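Local structure of uncharacterized protein YhfS (Escherichia coli, 4J8L) at residues His28-Glu33 with Val51-Val55; Ala65-Val71 with Gly204-Ala210; Leu87-Leu93 with Ile108-Leu113; Gln249-Arg255 with Asn341-Glu347. The protein is of unknown function but carries pyridoxal 5'-phosphate covalently attached to a lysine, consistent with a fold-type I enzyme of the aminotransferase superfamily. One frame throughout, in Å; residues are numbered along the deposited sequence.

Contact 1: residues His28-Glu33 with Val51-Val55; sequences HFPGSE and VTQRV. With ACY (acetic acid), chain D.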
loop_
_atom_site.group_PDB
_atom_site.type_symbol
_atom_site.label_atom_id
_atom_site.label_comp_id
_atom_site.label_asym_id
_atom_site.label_seq_id
_atom_site.Cartn_x
_atom_site.Cartn_y
_atom_site.Cartn_z
ATOM N N HIS A 28 -15.518 -19.167 -8.021
ATOM C CA HIS A 28 -16.374 -18.799 -6.895
ATOM C C HIS A 28 -17.715 -18.204 -7.306
ATOM O O HIS A 28 -18.621 -18.116 -6.480
ATOM C CB HIS A 28 -15.646 -17.822 -5.959
ATOM C CG HIS A 28 -14.522 -18.453 -5.203
ATOM N ND1 HIS A 28 -13.246 -18.565 -5.716
ATOM C CD2 HIS A 28 -14.490 -19.039 -3.982
ATOM C CE1 HIS A 28 -12.476 -19.185 -4.837
ATOM N NE2 HIS A 28 -13.206 -19.477 -3.776
ATOM N N PHE A 29 -17.827 -17.787 -8.568
ATOM C CA PHE A 29 -19.063 -17.211 -9.105
ATOM C C PHE A 29 -19.467 -17.929 -10.389
ATOM O O PHE A 29 -18.789 -17.778 -11.399
ATOM C CB PHE A 29 -18.859 -15.744 -9.524
ATOM C CG PHE A 29 -18.791 -14.758 -8.382
ATOM C CD1 PHE A 29 -19.930 -14.100 -7.948
ATOM C CD2 PHE A 29 -17.577 -14.455 -7.790
ATOM C CE1 PHE A 29 -19.863 -13.171 -6.911
ATOM C CE2 PHE A 29 -17.500 -13.531 -6.753
ATOM C CZ PHE A 29 -18.646 -12.886 -6.318
ATOM N N PRO A 30 -20.585 -18.684 -10.377
ATOM C CA PRO A 30 -21.189 -19.061 -11.663
ATOM C C PRO A 30 -21.418 -17.766 -12.449
ATOM O O PRO A 30 -21.722 -16.746 -11.830
ATOM C CB PRO A 30 -22.525 -19.687 -11.250
ATOM C CG PRO A 30 -22.284 -20.204 -9.853
ATOM C CD PRO A 30 -21.373 -19.155 -9.229
ATOM N N GLY A 31 -21.252 -17.792 -13.767
ATOM C CA GLY A 31 -21.298 -16.566 -14.556
ATOM C C GLY A 31 -22.522 -15.702 -14.319
ATOM O O GLY A 31 -22.413 -14.482 -14.181
ATOM N N SER A 32 -23.693 -16.326 -14.255
ATOM C CA SER A 32 -24.919 -15.559 -14.066
ATOM C C SER A 32 -24.898 -14.831 -12.724
ATOM O O SER A 32 -25.430 -13.725 -12.602
ATOM C CB SER A 32 -26.154 -16.450 -14.176
ATOM O OG SER A 32 -26.163 -17.410 -13.138
ATOM N N GLU A 33 -24.268 -15.440 -11.722
ATOM C CA GLU A 33 -24.184 -14.817 -10.403
ATOM C C GLU A 33 -23.235 -13.623 -10.364
ATOM O O GLU A 33 -23.402 -12.726 -9.536
ATOM C CB GLU A 33 -23.813 -15.850 -9.342
ATOM C CG GLU A 33 -24.843 -16.962 -9.243
ATOM C CD GLU A 33 -24.586 -17.890 -8.080
ATOM O OE1 GLU A 33 -23.831 -17.500 -7.166
ATOM O OE2 GLU A 33 -25.139 -19.010 -8.081
ATOM N N VAL A 51 -22.813 -11.905 -1.707
ATOM C CA VAL A 51 -21.782 -11.568 -2.682
ATOM C C VAL A 51 -20.498 -11.087 -2.001
ATOM O O VAL A 51 -19.388 -11.380 -2.451
ATOM C CB VAL A 51 -22.296 -10.528 -3.700
ATOM C CG1 VAL A 51 -21.136 -9.978 -4.531
ATOM C CG2 VAL A 51 -23.356 -11.153 -4.583
ATOM N N THR A 52 -20.643 -10.388 -0.879
ATOM C CA THR A 52 -19.470 -9.937 -0.135
ATOM C C THR A 52 -18.667 -11.129 0.395
ATOM O O THR A 52 -17.437 -11.142 0.299
ATOM C CB THR A 52 -19.866 -8.958 0.979
ATOM O OG1 THR A 52 -20.516 -7.829 0.374
ATOM C CG2 THR A 52 -18.623 -8.464 1.755
ATOM N N GLN A 53 -19.364 -12.135 0.923
ATOM C CA GLN A 53 -18.684 -13.351 1.351
ATOM C C GLN A 53 -17.905 -13.947 0.185
ATOM O O GLN A 53 -16.725 -14.264 0.324
ATOM C CB GLN A 53 -19.657 -14.393 1.904
ATOM C CG GLN A 53 -18.935 -15.662 2.354
ATOM C CD GLN A 53 -19.862 -16.808 2.715
ATOM O OE1 GLN A 53 -20.879 -17.046 2.059
ATOM N NE2 GLN A 53 -19.506 -17.537 3.766
ATOM N N ARG A 54 -18.563 -14.080 -0.967
ATOM C CA ARG A 54 -17.916 -14.684 -2.132
ATOM C C ARG A 54 -16.656 -13.915 -2.521
ATOM O O ARG A 54 -15.625 -14.510 -2.830
ATOM C CB ARG A 54 -18.863 -14.729 -3.332
ATOM C CG ARG A 54 -19.991 -15.708 -3.217
ATOM C CD ARG A 54 -20.793 -15.754 -4.517
ATOM N NE ARG A 54 -21.964 -16.615 -4.419
ATOM C CZ ARG A 54 -22.003 -17.870 -4.847
ATOM N NH1 ARG A 54 -20.933 -18.413 -5.409
ATOM N NH2 ARG A 54 -23.115 -18.581 -4.720
ATOM N N VAL A 55 -16.751 -12.588 -2.528
ATOM C CA VAL A 55 -15.609 -11.757 -2.883
ATOM C C VAL A 55 -14.476 -11.978 -1.889
ATOM O O VAL A 55 -13.311 -12.087 -2.267
ATOM C CB VAL A 55 -15.986 -10.251 -2.969
ATOM C CG1 VAL A 55 -14.725 -9.380 -3.052
ATOM C CG2 VAL A 55 -16.888 -9.994 -4.171
HETATM C C ACY D . -25.715 -15.263 -3.956
HETATM O O ACY D . -26.773 -14.605 -3.839
HETATM O OXT ACY D . -24.626 -14.778 -4.345
HETATM C CH3 ACY D . -25.748 -16.721 -3.606
#

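Contact 2: residues Ala65-Val71 with Gly204-Ala210; sequences AQAAALV and GAVVGDA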
loop_
_atom_site.group_PDB
_atom_site.type_symbol
_atom_site.label_atom_id
_atom_site.label_comp_id
_atom_site.label_asym_id
_atom_site.label_seq_id
_atom_site.Cartn_x
_atom_site.Cartn_y
_atom_site.Cartn_z
ATOM N N ALA A 65 -4.284 -17.279 0.986
ATOM C CA ALA A 65 -4.603 -17.176 2.397
ATOM C C ALA A 65 -5.823 -18.023 2.723
ATOM O O ALA A 65 -6.565 -18.437 1.832
ATOM C CB ALA A 65 -4.855 -15.717 2.775
ATOM N N GLN A 66 -6.018 -18.286 4.007
ATOM C CA GLN A 66 -7.151 -19.074 4.451
ATOM C C GLN A 66 -8.468 -18.318 4.325
ATOM O O GLN A 66 -9.508 -18.912 4.014
ATOM C CB GLN A 66 -6.941 -19.484 5.895
ATOM C CG GLN A 66 -5.814 -20.481 6.064
ATOM C CD GLN A 66 -5.631 -20.915 7.495
ATOM O OE1 GLN A 66 -6.061 -20.234 8.422
ATOM N NE2 GLN A 66 -4.999 -22.068 7.687
ATOM N N ALA A 67 -8.421 -17.013 4.571
ATOM C CA ALA A 67 -9.642 -16.229 4.695
ATOM C C ALA A 67 -9.396 -14.742 4.448
ATOM O O ALA A 67 -8.253 -14.285 4.403
ATOM C CB ALA A 67 -10.253 -16.435 6.071
ATOM N N ALA A 68 -10.481 -13.993 4.282
ATOM C CA ALA A 68 -10.388 -12.543 4.158
ATOM C C ALA A 68 -11.647 -11.856 4.671
ATOM O O ALA A 68 -12.721 -12.453 4.727
ATOM C CB ALA A 68 -10.122 -12.139 2.705
ATOM N N ALA A 69 -11.505 -10.595 5.063
ATOM C CA ALA A 69 -12.656 -9.786 5.441
ATOM C C ALA A 69 -12.500 -8.393 4.873
ATOM O O ALA A 69 -11.443 -7.781 5.009
ATOM C CB ALA A 69 -12.798 -9.715 6.960
ATOM N N LEU A 70 -13.553 -7.890 4.239
ATOM C CA LEU A 70 -13.591 -6.483 3.852
ATOM C C LEU A 70 -14.144 -5.691 5.036
ATOM O O LEU A 70 -15.056 -6.159 5.734
ATOM C CB LEU A 70 -14.470 -6.296 2.601
ATOM C CG LEU A 70 -13.926 -6.972 1.337
ATOM C CD1 LEU A 70 -14.900 -6.810 0.152
ATOM C CD2 LEU A 70 -12.568 -6.396 0.986
ATOM N N VAL A 71 -13.565 -4.518 5.294
ATOM C CA VAL A 71 -13.951 -3.708 6.445
ATOM C C VAL A 71 -14.077 -2.228 6.057
ATOM O O VAL A 71 -13.509 -1.774 5.054
ATOM C CB VAL A 71 -12.921 -3.806 7.598
ATOM C CG1 VAL A 71 -12.756 -5.261 8.070
ATOM C CG2 VAL A 71 -11.582 -3.231 7.156
ATOM N N GLY A 204 -11.488 -1.406 3.054
ATOM C CA GLY A 204 -10.186 -2.009 3.267
ATOM C C GLY A 204 -10.309 -3.516 3.309
ATOM O O GLY A 204 -11.412 -4.047 3.390
ATOM N N ALA A 205 -9.177 -4.209 3.240
ATOM C CA ALA A 205 -9.177 -5.668 3.272
ATOM C C ALA A 205 -8.196 -6.188 4.305
ATOM O O ALA A 205 -7.089 -5.675 4.420
ATOM C CB ALA A 205 -8.824 -6.222 1.889
ATOM N N VAL A 206 -8.609 -7.210 5.054
ATOM C CA VAL A 206 -7.675 -7.969 5.879
ATOM C C VAL A 206 -7.661 -9.374 5.298
ATOM O O VAL A 206 -8.712 -9.968 5.098
ATOM C CB VAL A 206 -8.113 -8.025 7.341
ATOM C CG1 VAL A 206 -7.060 -8.743 8.185
ATOM C CG2 VAL A 206 -8.328 -6.614 7.885
ATOM N N VAL A 207 -6.475 -9.903 5.004
ATOM C CA VAL A 207 -6.379 -11.186 4.311
ATOM C C VAL A 207 -5.360 -12.056 5.039
ATOM O O VAL A 207 -4.231 -11.631 5.263
ATOM C CB VAL A 207 -5.918 -10.992 2.844
ATOM C CG1 VAL A 207 -5.907 -12.333 2.104
ATOM C CG2 VAL A 207 -6.812 -9.973 2.100
ATOM N N GLY A 208 -5.748 -13.265 5.425
ATOM C CA GLY A 208 -4.803 -14.146 6.087
ATOM C C GLY A 208 -5.428 -15.315 6.816
ATOM O O GLY A 208 -6.380 -15.917 6.336
ATOM N N ASP A 209 -4.887 -15.624 7.987
ATOM C CA ASP A 209 -5.293 -16.806 8.746
ATOM C C ASP A 209 -6.738 -16.729 9.234
ATOM O O ASP A 209 -7.195 -15.682 9.704
ATOM C CB ASP A 209 -4.353 -17.008 9.939
ATOM C CG ASP A 209 -2.935 -17.351 9.518
ATOM O OD1 ASP A 209 -2.690 -17.612 8.318
ATOM O OD2 ASP A 209 -2.056 -17.378 10.403
ATOM N N ALA A 210 -7.443 -17.853 9.134
ATOM C CA ALA A 210 -8.851 -17.936 9.508
ATOM C C ALA A 210 -9.133 -17.559 10.964
ATOM O O ALA A 210 -10.140 -16.910 11.251
ATOM C CB ALA A 210 -9.398 -19.338 9.207
HETATM O O HOH W 1 -3.584 -17.694 5.663
#

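Contact 3: residues Leu87-Leu93 with Ile108-Leu113; sequences LKPGQRL and IEQMGL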
loop_
_atom_site.group_PDB
_atom_site.type_symbol
_atom_site.label_atom_id
_atom_site.label_comp_id
_atom_site.label_asym_id
_atom_site.label_seq_id
_atom_site.Cartn_x
_atom_site.Cartn_y
_atom_site.Cartn_z
ATOM N N LEU A 87 -3.842 -8.556 19.366
ATOM C CA LEU A 87 -3.497 -8.263 20.747
ATOM C C LEU A 87 -4.520 -7.411 21.488
ATOM O O LEU A 87 -5.441 -6.851 20.890
ATOM C CB LEU A 87 -2.073 -7.699 20.868
ATOM C CG LEU A 87 -1.723 -6.270 20.467
ATOM C CD1 LEU A 87 -0.335 -5.956 20.999
ATOM C CD2 LEU A 87 -1.749 -6.090 18.974
ATOM N N LYS A 88 -4.355 -7.368 22.807
ATOM C CA LYS A 88 -5.281 -6.692 23.705
ATOM C C LYS A 88 -4.729 -5.320 24.050
ATOM O O LYS A 88 -3.530 -5.088 23.899
ATOM C CB LYS A 88 -5.452 -7.517 24.989
ATOM C CG LYS A 88 -6.094 -8.877 24.757
ATOM C CD LYS A 88 -6.128 -9.700 26.036
ATOM C CE LYS A 88 -6.802 -11.046 25.805
ATOM N NZ LYS A 88 -6.844 -11.859 27.051
ATOM N N PRO A 89 -5.603 -4.406 24.500
ATOM C CA PRO A 89 -5.157 -3.091 24.955
ATOM C C PRO A 89 -4.084 -3.238 26.027
ATOM O O PRO A 89 -4.215 -4.077 26.921
ATOM C CB PRO A 89 -6.416 -2.501 25.589
ATOM C CG PRO A 89 -7.524 -3.153 24.894
ATOM C CD PRO A 89 -7.071 -4.533 24.542
ATOM N N GLY A 90 -3.030 -2.436 25.931
ATOM C CA GLY A 90 -1.994 -2.438 26.946
ATOM C C GLY A 90 -0.918 -3.476 26.703
ATOM O O GLY A 90 0.029 -3.586 27.475
ATOM N N GLN A 91 -1.055 -4.242 25.626
ATOM C CA GLN A 91 -0.049 -5.248 25.307
ATOM C C GLN A 91 1.097 -4.663 24.492
ATOM O O GLN A 91 1.111 -3.472 24.194
ATOM C CB GLN A 91 -0.677 -6.461 24.618
ATOM C CG GLN A 91 -1.467 -7.326 25.581
ATOM C CD GLN A 91 -1.783 -8.689 25.014
ATOM O OE1 GLN A 91 -2.196 -8.816 23.861
ATOM N NE2 GLN A 91 -1.584 -9.721 25.820
ATOM N N ARG A 92 2.064 -5.505 24.147
ATOM C CA ARG A 92 3.318 -5.021 23.581
ATOM C C ARG A 92 3.435 -5.328 22.097
ATOM O O ARG A 92 3.358 -6.485 21.677
ATOM C CB ARG A 92 4.502 -5.606 24.358
ATOM C CG ARG A 92 4.455 -5.274 25.843
ATOM C CD ARG A 92 5.156 -6.330 26.691
ATOM N NE ARG A 92 6.601 -6.345 26.485
ATOM C CZ ARG A 92 7.432 -5.426 26.970
ATOM N NH1 ARG A 92 6.961 -4.408 27.679
ATOM N NH2 ARG A 92 8.736 -5.518 26.739
ATOM N N LEU A 93 3.615 -4.273 21.309
ATOM C CA LEU A 93 3.697 -4.393 19.856
ATOM C C LEU A 93 5.098 -4.051 19.371
ATOM O O LEU A 93 5.631 -2.986 19.681
ATOM C CB LEU A 93 2.679 -3.464 19.184
ATOM C CG LEU A 93 2.735 -3.425 17.655
ATOM C CD1 LEU A 93 2.209 -4.736 17.054
ATOM C CD2 LEU A 93 1.970 -2.223 17.100
ATOM N N ILE A 108 -2.436 2.750 17.717
ATOM C CA ILE A 108 -1.565 2.348 18.825
ATOM C C ILE A 108 -1.879 3.128 20.100
ATOM O O ILE A 108 -1.979 2.558 21.190
ATOM C CB ILE A 108 -0.080 2.540 18.433
ATOM C CG1 ILE A 108 0.338 1.438 17.454
ATOM C CG2 ILE A 108 0.826 2.568 19.670
ATOM C CD1 ILE A 108 1.580 1.754 16.659
ATOM N N GLU A 109 -2.053 4.433 19.951
ATOM C CA GLU A 109 -2.383 5.286 21.079
ATOM C C GLU A 109 -3.769 4.982 21.636
ATOM O O GLU A 109 -3.958 4.933 22.854
ATOM C CB GLU A 109 -2.277 6.753 20.672
ATOM C CG GLU A 109 -0.851 7.197 20.400
ATOM C CD GLU A 109 -0.772 8.572 19.766
ATOM O OE1 GLU A 109 -1.820 9.081 19.308
ATOM O OE2 GLU A 109 0.340 9.138 19.721
ATOM N N GLN A 110 -4.733 4.763 20.746
ATOM C CA GLN A 110 -6.104 4.494 21.164
ATOM C C GLN A 110 -6.248 3.116 21.838
ATOM O O GLN A 110 -7.187 2.895 22.604
ATOM C CB GLN A 110 -7.082 4.681 19.985
ATOM C CG GLN A 110 -7.237 6.159 19.557
ATOM C CD GLN A 110 -8.078 6.378 18.288
ATOM O OE1 GLN A 110 -8.499 5.431 17.628
ATOM N NE2 GLN A 110 -8.308 7.645 17.945
HETATM N N MSE A 111 -5.313 2.205 21.568
HETATM C CA MSE A 111 -5.312 0.892 22.217
HETATM C C MSE A 111 -4.412 0.852 23.452
HETATM O O MSE A 111 -4.377 -0.145 24.163
HETATM C CB MSE A 111 -4.871 -0.210 21.250
HETATM C CG MSE A 111 -5.822 -0.478 20.107
HETATM SE SE MSE A 111 -5.310 -2.101 19.134
HETATM C CE MSE A 111 -5.650 -3.427 20.526
ATOM N N GLY A 112 -3.674 1.926 23.697
ATOM C CA GLY A 112 -2.781 1.978 24.840
ATOM C C GLY A 112 -1.671 0.941 24.781
ATOM O O GLY A 112 -1.213 0.448 25.816
ATOM N N LEU A 113 -1.231 0.614 23.570
ATOM C CA LEU A 113 -0.181 -0.380 23.394
ATOM C C LEU A 113 1.169 0.169 23.821
ATOM O O LEU A 113 1.419 1.371 23.740
ATOM C CB LEU A 113 -0.097 -0.818 21.932
ATOM C CG LEU A 113 -1.362 -1.404 21.311
ATOM C CD1 LEU A 113 -1.093 -1.841 19.875
ATOM C CD2 LEU A 113 -1.861 -2.568 22.150
#

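Contact 4: residues Gln249-Arg255 with Asn341-Glu347; sequences QAGVSER and NPNRSGE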
loop_
_atom_site.group_PDB
_atom_site.type_symbol
_atom_site.label_atom_id
_atom_site.label_comp_id
_atom_site.label_asym_id
_atom_site.label_seq_id
_atom_site.Cartn_x
_atom_site.Cartn_y
_atom_site.Cartn_z
ATOM N N GLN A 249 2.894 1.607 -15.350
ATOM C CA GLN A 249 3.410 2.772 -14.626
ATOM C C GLN A 249 4.864 2.562 -14.222
ATOM O O GLN A 249 5.678 3.495 -14.277
ATOM C CB GLN A 249 2.572 3.075 -13.380
ATOM C CG GLN A 249 3.130 4.235 -12.546
ATOM C CD GLN A 249 2.384 4.463 -11.249
ATOM O OE1 GLN A 249 1.165 4.333 -11.185
ATOM N NE2 GLN A 249 3.118 4.826 -10.202
ATOM N N ALA A 250 5.190 1.345 -13.795
ATOM C CA ALA A 250 6.555 1.043 -13.370
ATOM C C ALA A 250 7.522 1.242 -14.531
ATOM O O ALA A 250 8.631 1.742 -14.342
ATOM C CB ALA A 250 6.657 -0.374 -12.816
ATOM N N GLY A 251 7.089 0.857 -15.729
ATOM C CA GLY A 251 7.867 1.076 -16.933
ATOM C C GLY A 251 8.069 2.552 -17.235
ATOM O O GLY A 251 9.171 2.974 -17.612
ATOM N N VAL A 252 7.002 3.333 -17.087
ATOM C CA VAL A 252 7.074 4.789 -17.269
ATOM C C VAL A 252 8.091 5.406 -16.306
ATOM O O VAL A 252 8.937 6.209 -16.706
ATOM C CB VAL A 252 5.688 5.437 -17.073
ATOM C CG1 VAL A 252 5.789 6.944 -16.938
ATOM C CG2 VAL A 252 4.770 5.071 -18.237
ATOM N N SER A 253 8.026 5.010 -15.038
ATOM C CA SER A 253 8.956 5.544 -14.050
ATOM C C SER A 253 10.411 5.206 -14.372
ATOM O O SER A 253 11.289 6.057 -14.234
ATOM C CB SER A 253 8.587 5.088 -12.643
ATOM O OG SER A 253 7.401 5.736 -12.225
ATOM N N GLU A 254 10.668 3.979 -14.819
ATOM C CA GLU A 254 12.027 3.606 -15.197
ATOM C C GLU A 254 12.495 4.392 -16.424
ATOM O O GLU A 254 13.637 4.854 -16.470
ATOM C CB GLU A 254 12.142 2.101 -15.454
ATOM C CG GLU A 254 11.933 1.223 -14.213
ATOM C CD GLU A 254 13.165 1.121 -13.314
ATOM O OE1 GLU A 254 14.176 1.817 -13.566
ATOM O OE2 GLU A 254 13.118 0.331 -12.344
ATOM N N ARG A 255 11.624 4.552 -17.415
ATOM C CA ARG A 255 12.039 5.281 -18.619
ATOM C C ARG A 255 12.266 6.768 -18.329
ATOM O O ARG A 255 13.209 7.376 -18.849
ATOM C CB ARG A 255 11.060 5.067 -19.779
ATOM C CG ARG A 255 11.101 3.634 -20.330
ATOM C CD ARG A 255 10.295 3.465 -21.616
ATOM N NE ARG A 255 8.911 3.909 -21.462
ATOM C CZ ARG A 255 7.928 3.164 -20.960
ATOM N NH1 ARG A 255 8.155 1.914 -20.576
ATOM N NH2 ARG A 255 6.708 3.674 -20.846
ATOM N N ASN A 341 4.501 11.034 -9.069
ATOM C CA ASN A 341 3.881 9.730 -9.303
ATOM C C ASN A 341 3.192 9.827 -10.654
ATOM O O ASN A 341 2.180 10.520 -10.790
ATOM C CB ASN A 341 2.875 9.418 -8.201
ATOM C CG ASN A 341 2.326 7.996 -8.288
ATOM O OD1 ASN A 341 2.219 7.425 -9.371
ATOM N ND2 ASN A 341 1.974 7.426 -7.138
ATOM N N PRO A 342 3.751 9.155 -11.667
ATOM C CA PRO A 342 3.203 9.290 -13.025
ATOM C C PRO A 342 1.740 8.864 -13.165
ATOM O O PRO A 342 1.105 9.254 -14.142
ATOM C CB PRO A 342 4.089 8.352 -13.849
ATOM C CG PRO A 342 5.387 8.303 -13.087
ATOM C CD PRO A 342 4.957 8.306 -11.646
ATOM N N ASN A 343 1.220 8.066 -12.235
ATOM C CA ASN A 343 -0.132 7.557 -12.382
ATOM C C ASN A 343 -0.313 6.930 -13.767
ATOM O O ASN A 343 0.488 6.085 -14.145
ATOM C CB ASN A 343 -1.180 8.629 -12.062
ATOM C CG ASN A 343 -1.225 8.962 -10.571
ATOM O OD1 ASN A 343 -1.090 8.074 -9.731
ATOM N ND2 ASN A 343 -1.414 10.237 -10.242
ATOM N N ARG A 344 -1.307 7.373 -14.534
ATOM C CA ARG A 344 -1.604 6.730 -15.820
ATOM C C ARG A 344 -0.910 7.404 -17.009
ATOM O O ARG A 344 -1.136 7.007 -18.164
ATOM C CB ARG A 344 -3.117 6.694 -16.084
ATOM C CG ARG A 344 -3.964 6.161 -14.929
ATOM C CD ARG A 344 -3.965 4.629 -14.838
ATOM N NE ARG A 344 -2.685 4.059 -14.396
ATOM C CZ ARG A 344 -2.214 4.117 -13.154
ATOM N NH1 ARG A 344 -1.050 3.551 -12.867
ATOM N NH2 ARG A 344 -2.887 4.749 -12.202
ATOM N N SER A 345 -0.093 8.413 -16.730
ATOM C CA SER A 345 0.581 9.166 -17.790
ATOM C C SER A 345 1.837 8.458 -18.289
ATOM O O SER A 345 2.326 7.508 -17.672
ATOM C CB SER A 345 0.949 10.566 -17.298
ATOM O OG SER A 345 2.004 10.508 -16.362
ATOM N N GLY A 346 2.351 8.931 -19.419
ATOM C CA GLY A 346 3.604 8.445 -19.965
ATOM C C GLY A 346 4.743 9.393 -19.640
ATOM O O GLY A 346 4.531 10.510 -19.166
ATOM N N GLU A 347 5.960 8.933 -19.886
ATOM C CA GLU A 347 7.134 9.680 -19.467
ATOM C C GLU A 347 7.298 10.952 -20.277
ATOM O O GLU A 347 7.796 11.960 -19.767
ATOM C CB GLU A 347 8.392 8.810 -19.547
ATOM C CG GLU A 347 8.759 8.337 -20.956
ATOM C CD GLU A 347 8.070 7.038 -21.368
ATOM O OE1 GLU A 347 7.087 6.627 -20.710
ATOM O OE2 GLU A 347 8.530 6.425 -22.349
HETATM O O HOH W 2 -0.942 5.263 -9.746
#

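Contact 1: residues His28-Glu33 with Val51-Val55
The ring of Phe29 takes the aliphatic part of Arg54 over one face, with CD of Arg54 4.0 Å from the ring centroid in a CH-pi contact. At the edge of the same ring lie CG1 of Val51 and CG2 of Val55. The Arg54 guanidinium is used on a face and at its edge. Glu33 OE1 sits over the face, 2.8 Å from Arg54 NH2. Because it stands above the guanidinium rather than in line with its hydrogens, the salt bridge rests on electrostatic attraction. At the edge, NH1 of Arg54 donates to the carbonyl O of His28 at 2.6 Å, and NE donates to OXT of a bound acetic acid molecule at 3.2 Å. The Arg54 chain is extended from CG to NE, which carries the charged end past the ring. The contact fastens the link after helix 11-28 to helix 50-62, which runs into strand 67-72 of the mixed sheet of this aminotransferase-like fold. Helix 229-261 packs on helix 50-62 through Val51 and Val55. With only an alanine here in place of Arg54, Glu33 would probably lose its counter-charge, His28 O its donor and Phe29 the CD on its face. Arg50 also bonds to the acetic acid, probably from the crystallisation liquor.

Contact 2: residues Ala65-Val71 with Gly204-Ala210
Ala65 sets its CB against Val207 CG1, 3.6 Å away, and against the CA of Gly208. Small residues face branched ones along much of this pair. On the face that carries Ala68, Leu70, Ala205 and Val207, the methyl of Ala68 lies 4.0 Å from Val207 CG2. Further along, Leu70 CD2 reaches over to Ala205 CB at 3.9 Å. Helix 50-62 covers this face with Leu59, which touches both Ala68 and Leu70. On the other face, Gly204 has no side chain, and Val71 CG2 lies 3.9 Å from Gly204 O. Val206 stands beside Ala69 there, and Ile213 of helix 210-219 packs on both. Strands 67-72 and 203-208 run antiparallel at one side of the mixed seven-stranded sheet of the large domain, with 67-72 outermost. Ala67, Ala69 and Val71 each exchange two backbone hydrogen bonds with Gly208, Val206 and Gly204 respectively. A classic beta bulge ends the pairing, where Gln66 and Ala67 both face Gly208. At the backbone angles of Gly208 a side chain would collide with the carbonyl O of Val207, so glycine suits the bulge. Beyond it, the extended Gln66 chain brings OE1 to the N of Ala210, 2.8 Å away. This bond is nearly straight at 171° and lies in the carbonyl plane of the amide. A water joins Gln66 N to Asp209 OD1, while Asp209 OD2 is hydrogen-bonded to Asn188 ND2.

Contact 3: residues Leu87-Leu93 with Ile108-Leu113
Leu113 and Met111, a selenomethionine, have the most surface buried here, and Leu93 comes next. They join the turn before strand 92-96, and the start of that strand, to the C-terminal end of helix 102-111 in the beta-alpha-beta unit 92-96, 102-111, 114-118. Helix 102-111 closes in a Schellman motif, with Gly112 at positive phi. Leu113 comes just after it. Its CG stands anti to the carbonyl carbon (chi1 -58°), which turns the branched end toward the 87-93 segment; the methyls then part. CD2 meets Leu87 CD1 tip to tip at 3.9 Å and also lies 3.5 Å from the carbonyl O of Lys88. CD1 lies 4.2 Å from Leu93 CD2. Cut back to an alanine, Leu113 is likely to leave a gap between Leu87 and Leu93, which would lose their shared apolar partner. Leu93 CD2 also packs on Ile108 CD1, the two side chains crossing at about a right angle. Leu115 of strand 114-118 touches both Leu93 and Ile108. Met111 is bent at chi3 (66°), and its CE approaches the carbonyl O of Leu87 to 3.4 Å. The same methyl faces CD of Pro89. Backbone contacts accompany the packing. The type II turn from Lys88 to Gln91 places Gly90 so that its N donates weakly to Met111 O at 3.2 Å. The CA of Gly90 makes a C-H...O contact with Gly112 O. The Gln91 side chain folds back over this turn, and its OE1 accepts from Lys88 N at 2.8 Å, with the donor above the plane of the amide.

Contact 4: residues Gln249-Arg255 with Asn341-Glu347
Arg255 and Glu347 form a two-pronged salt bridge where helix 229-261 meets the start of helix 347-360. The loop from strand 337-341 of the antiparallel sheet to helix 347-360 packs on helix 229-261; it is built from a type II' turn, Pro342 to Ser345, and an Asx turn at Asn341 that overlaps its start. NE of Arg255 donates to OE2 of Glu347 at 2.7 Å, almost straight at 172°. NH2 donates to OE1 at 3.0 Å. OE2 lies in the guanidinium plane, yet NE comes from above the carboxylate plane, and the two groups are turned 58° apart. Glu347 has CG between its backbone N and carbonyl carbon (chi1 63°), and a bend at chi2 brings the carboxylate back to the arginine. Between the polar ends, Val252 fills the middle. Its CG1 packs on Pro342 CB at 3.8 Å, and CG2 rests against the carbonyl O of Ser345. Ser253 OG touches the Pro342 ring at CG. At the other end, Gln249 OE1 accepts from Arg344 NH1 at 2.9 Å, on a lone pair in the amide plane. A water lies within bonding distance of this OE1, Asn343 OD1 and Arg344 NH2. Further out, the loop holds its own shape. Glu310 takes the ND2 of Asn341, and Pro316 O takes that of Asn343. Asn341 OD1 accepts from Asn343 N at 3.1 Å. Pro342 O receives both the N and the OG of Ser345, the hydroxyl at 2.7 Å.

In the fold
Contacts 1 and 2 are the neighbours of the set. Their centres lie 17 Å apart, and they touch where Val55 CG1 of helix 50-62 packs on Leu70 CD1 of the strand that follows, 4.1 Å away. Contacts 2 and 3 reach the same mixed sheet, with centres 21 Å apart, and residues 87-113 fall between the two strands of contact 2 in sequence. Contact 4 stands apart, about 31 Å from contact 2 between centres and across the middle of the chain. Helix 229-261 bridges the distance, since it packs on contact 1 and supplies one segment of contact 4. The cofactor-bearing Lys196 precedes strand 203-208 of contact 2, and Phe198 touches Arg344 of contact 4.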